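PDB 2RKV: trichothecene 3-O-acetyltransferase from Gibberella zeae, which probably transfers the acetyl group of acetyl-coenzyme A to the 3-hydroxyl of trichothecene mycotoxins such as T-2 toxin, as a member of the BAHD acyltransferase superfamily. Local coordinates for residues A[57-62]-A[76-81]; A[285-290]-A[317-322]. All coordinates share one frame; numbering follows the deposited sequence.

Contact 1: residues A[57-62]-A[76-81]; sequences AGQVKA and VPFEDV
Gln59 meets Val76, Pro77 and Phe78 at once. Its backbone pairs with Val76 as an antiparallel hydrogen-bonded pair: Gln59 N gives to Val76 O at 2.9 Å, and Val76 N gives to Gln59 O at the same length. The side chain reaches one residue further. With CG set between the backbone N and the carbonyl carbon (chi1 64°) and the chain extended beyond it, NE2 arrives at Pro77 O, 3.0 Å away. That bond is almost straight (178° at the hydrogen), and the oxygen lies in the plane of the amide. On its way the side chain crosses Phe78 at about a right angle; NE2 comes within 3.6 Å of Phe78 CD2, obliquely to the ring. On the other flank, Val76 CG2 sits 3.8 Å from Lys61 CB and just as close to Gln59 CG.

Past the strand pair, Ala57 CB packs against the backbone of Glu79 to Val81. Ala57 O takes a weak bond from Glu79 N (3.4 Å) and one from a water that also donates to Val81 O. Further out, Glu79 lays CG over one face of the Phe78 ring and turns its carboxylate to a salt bridge with Arg83, while Pro133 and Pro135 touch that ring. Strands 59-63 and 72-76 are neighbours in a three-stranded antiparallel sheet, and the Gln59 amide carries their cross-linking on into the irregular chain beyond 72-76.

Contact 2: residues A[285-290]-A[317-322]; sequences APTEFC and STIGEI
Thr287 and Ser317 hold strands 286-294 and 310-318 together by main-chain hydrogen bonds, as an antiparallel hydrogen-bonded pair: Thr287 N to Ser317 O and Ser317 N to Thr287 O, both 2.9 Å. Thr287 N stands above the plane of the Ser317 carbonyl, 48° out of it. A third bond, Ile319 N to Ala285 O at 2.9 Å, ties the first turn of helix 319-324 to the residue ahead of strand 286-294. Weaker CA-H...O contacts lie beside these, with Thr318 CA 3.2 Å from Ala285 O.

Side-chain packing gathers round Thr287. Its CG2 nestles against the Thr318-Ile319 peptide, 3.4 Å from Thr318 C, and meets Ile322 CG1 at 3.8 Å. The side chain of Ile319 crosses that of Thr287 at about a right angle, bringing CD1 to 3.7 Å from Thr287 CB. Ala285 CB meets Ile319 CG1 at 4.1 Å. Thr318 is the helix N-cap, its OG1 taking a weak bond from Glu321 N.

Thr287 OG1, anti to the backbone N (chi1 178°), bonds to Thr373 O and Trp270 NE1. Edge strand 310-318 runs into helix 319-324 beside strand 286-294, with Ile319 and Ile322 packed on helix 261-277 and Ser317 touching Arg333 of helix 327-335.

Contacts 1 and 2 lie on opposite sides of the chain's centre, their centres about 43 Å apart, and share no strand or helix. Both join antiparallel backbone to a place where a strand ends, but the continuation differs. In 57-62/76-81, a surface contact on a small three-stranded sheet, the chain goes on without regular structure, and a side-chain amide and a water supplement the backbone bonds. In 285-290/317-322, partly buried at the edge of a seven-stranded sheet, a helix starts at once, and the added contacts are mainly aliphatic. Strand 286-294 passes straight from contact 2 to Arg291 beside coenzyme A, while strand 310-318 gives pocket residues at its far end, Gln310 to Met312.

Contact 1: residues A[57-62]-A[76-81]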
# COMPACT_ATOMS: atom_id res chain seq x y z
N ALA A 57 12.87 15.69 3.80
CA ALA A 57 13.65 15.45 5.02
C ALA A 57 12.89 15.84 6.29
O ALA A 57 13.44 15.79 7.39
CB ALA A 57 14.99 16.20 4.95
N GLY A 58 11.62 16.21 6.14
CA GLY A 58 10.81 16.71 7.25
C GLY A 58 10.15 15.62 8.07
O GLY A 58 10.45 14.43 7.90
N GLN A 59 9.25 16.03 8.95
CA GLN A 59 8.49 15.13 9.82
C GLN A 59 7.03 15.55 9.78
O GLN A 59 6.72 16.72 9.51
CB GLN A 59 9.02 15.20 11.26
CG GLN A 59 8.83 16.58 11.90
CD GLN A 59 9.32 16.66 13.33
OE1 GLN A 59 8.91 15.88 14.20
NE2 GLN A 59 10.19 17.64 13.60
N VAL A 60 6.14 14.61 10.09
CA VAL A 60 4.71 14.92 10.20
C VAL A 60 4.42 15.26 11.66
O VAL A 60 4.69 14.45 12.56
CB VAL A 60 3.85 13.71 9.74
CG1 VAL A 60 2.36 13.95 10.02
CG2 VAL A 60 4.10 13.42 8.25
N LYS A 61 3.90 16.47 11.90
CA LYS A 61 3.65 16.93 13.27
C LYS A 61 2.24 17.48 13.45
O LYS A 61 1.83 18.38 12.72
CB LYS A 61 4.68 17.99 13.68
CG LYS A 61 4.65 18.30 15.15
CD LYS A 61 6.05 18.37 15.74
CE LYS A 61 6.00 18.33 17.27
NZ LYS A 61 5.56 17.00 17.80
N ALA A 62 1.52 16.92 14.42
CA ALA A 62 0.17 17.35 14.74
C ALA A 62 0.19 18.54 15.69
O ALA A 62 1.10 18.67 16.52
CB ALA A 62 -0.63 16.19 15.35
N VAL A 76 6.80 19.49 8.60
CA VAL A 76 7.64 20.57 9.11
C VAL A 76 9.09 20.09 9.19
O VAL A 76 9.35 18.90 9.10
CB VAL A 76 7.13 21.06 10.50
CG1 VAL A 76 5.74 21.66 10.38
CG2 VAL A 76 7.13 19.93 11.53
N PRO A 77 10.05 21.02 9.32
CA PRO A 77 11.45 20.58 9.34
C PRO A 77 11.76 19.55 10.44
O PRO A 77 11.10 19.50 11.48
CB PRO A 77 12.23 21.88 9.56
CG PRO A 77 11.32 22.95 9.00
CD PRO A 77 9.93 22.49 9.39
N PHE A 78 12.76 18.71 10.17
CA PHE A 78 13.17 17.66 11.09
C PHE A 78 14.69 17.56 11.07
O PHE A 78 15.35 18.11 11.96
CB PHE A 78 12.50 16.33 10.73
CG PHE A 78 12.87 15.18 11.64
CD1 PHE A 78 13.24 13.96 11.10
CD2 PHE A 78 12.84 15.32 13.03
CE1 PHE A 78 13.58 12.88 11.92
CE2 PHE A 78 13.19 14.25 13.86
CZ PHE A 78 13.55 13.03 13.31
N GLU A 79 15.25 16.91 10.05
CA GLU A 79 16.70 16.81 9.90
C GLU A 79 17.14 17.26 8.50
O GLU A 79 16.28 17.47 7.63
CB GLU A 79 17.19 15.40 10.28
CG GLU A 79 17.00 15.14 11.77
CD GLU A 79 17.44 13.76 12.24
OE1 GLU A 79 17.73 12.88 11.40
OE2 GLU A 79 17.48 13.56 13.47
N ASP A 80 18.44 17.42 8.28
CA ASP A 80 18.97 17.94 7.01
C ASP A 80 18.63 17.05 5.81
O ASP A 80 18.32 17.54 4.73
CB ASP A 80 20.49 18.14 7.09
CG ASP A 80 20.88 19.31 7.97
OD1 ASP A 80 20.02 20.15 8.30
OD2 ASP A 80 22.08 19.40 8.32
N VAL A 81 18.69 15.74 6.03
CA VAL A 81 18.40 14.75 5.01
C VAL A 81 17.48 13.66 5.59
O VAL A 81 17.41 13.51 6.82
CB VAL A 81 19.69 14.11 4.45
CG1 VAL A 81 20.56 15.16 3.76
CG2 VAL A 81 20.47 13.38 5.55
O HOH W 1 14.94 13.49 8.04

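Contact 2: residues A[285-290]-A[317-322]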
# COMPACT_ATOMS: atom_id res chain seq x y z
N ALA A 285 -24.02 -15.07 5.53
CA ALA A 285 -23.17 -14.07 6.19
C ALA A 285 -22.80 -12.96 5.22
O ALA A 285 -22.35 -13.24 4.10
CB ALA A 285 -21.92 -14.72 6.75
N PRO A 286 -23.01 -11.69 5.62
CA PRO A 286 -22.59 -10.56 4.78
C PRO A 286 -21.08 -10.57 4.56
O PRO A 286 -20.33 -11.04 5.42
CB PRO A 286 -23.00 -9.33 5.60
CG PRO A 286 -24.09 -9.84 6.53
CD PRO A 286 -23.67 -11.23 6.86
N THR A 287 -20.66 -10.09 3.40
CA THR A 287 -19.24 -9.91 3.09
C THR A 287 -19.05 -8.59 2.36
O THR A 287 -19.80 -8.27 1.43
CB THR A 287 -18.62 -11.10 2.30
OG1 THR A 287 -17.24 -10.82 2.02
CG2 THR A 287 -19.35 -11.37 0.99
N GLU A 288 -18.05 -7.83 2.80
CA GLU A 288 -17.73 -6.56 2.16
C GLU A 288 -16.31 -6.58 1.61
O GLU A 288 -15.38 -6.93 2.33
CB GLU A 288 -17.89 -5.40 3.13
CG GLU A 288 -17.76 -4.02 2.47
CD GLU A 288 -17.92 -2.89 3.46
OE1 GLU A 288 -17.19 -2.89 4.48
OE2 GLU A 288 -18.75 -1.99 3.22
N PHE A 289 -16.17 -6.26 0.33
CA PHE A 289 -14.85 -6.06 -0.28
C PHE A 289 -14.55 -4.56 -0.22
O PHE A 289 -15.37 -3.75 -0.68
CB PHE A 289 -14.85 -6.52 -1.74
CG PHE A 289 -13.47 -6.70 -2.34
CD1 PHE A 289 -12.91 -7.97 -2.43
CD2 PHE A 289 -12.74 -5.61 -2.83
CE1 PHE A 289 -11.64 -8.16 -3.01
CE2 PHE A 289 -11.46 -5.79 -3.40
CZ PHE A 289 -10.92 -7.06 -3.49
N CYS A 290 -13.39 -4.20 0.35
CA CYS A 290 -12.96 -2.81 0.40
C CYS A 290 -11.72 -2.71 -0.47
O CYS A 290 -10.71 -3.35 -0.17
CB CYS A 290 -12.60 -2.41 1.84
SG CYS A 290 -13.91 -2.70 3.08
N SER A 317 -22.13 -7.99 -0.31
CA SER A 317 -22.87 -9.16 -0.79
C SER A 317 -22.94 -10.16 0.35
O SER A 317 -22.87 -9.77 1.52
CB SER A 317 -22.17 -9.74 -2.04
OG SER A 317 -22.94 -10.78 -2.65
N THR A 318 -23.10 -11.45 0.02
CA THR A 318 -23.01 -12.51 1.01
C THR A 318 -21.96 -13.53 0.60
O THR A 318 -21.67 -13.69 -0.59
CB THR A 318 -24.37 -13.24 1.25
OG1 THR A 318 -24.78 -13.89 0.04
CG2 THR A 318 -25.46 -12.26 1.72
N ILE A 319 -21.39 -14.20 1.59
CA ILE A 319 -20.38 -15.23 1.37
C ILE A 319 -20.82 -16.26 0.31
O ILE A 319 -20.07 -16.57 -0.61
CB ILE A 319 -20.01 -15.90 2.72
CG1 ILE A 319 -19.31 -14.86 3.62
CG2 ILE A 319 -19.17 -17.15 2.52
CD1 ILE A 319 -17.87 -14.57 3.24
N GLY A 320 -22.05 -16.76 0.43
CA GLY A 320 -22.56 -17.75 -0.53
C GLY A 320 -22.70 -17.21 -1.94
O GLY A 320 -22.34 -17.90 -2.91
N GLU A 321 -23.24 -16.00 -2.07
CA GLU A 321 -23.44 -15.40 -3.39
C GLU A 321 -22.10 -15.17 -4.09
O GLU A 321 -21.93 -15.50 -5.26
CB GLU A 321 -24.22 -14.08 -3.29
CG GLU A 321 -24.67 -13.53 -4.64
N ILE A 322 -21.14 -14.62 -3.35
CA ILE A 322 -19.80 -14.37 -3.91
C ILE A 322 -19.10 -15.66 -4.31
O ILE A 322 -18.51 -15.74 -5.39
CB ILE A 322 -18.93 -13.50 -2.97
CG1 ILE A 322 -19.55 -12.11 -2.78
CG2 ILE A 322 -17.48 -13.38 -3.48
CD1 ILE A 322 -19.70 -11.30 -4.08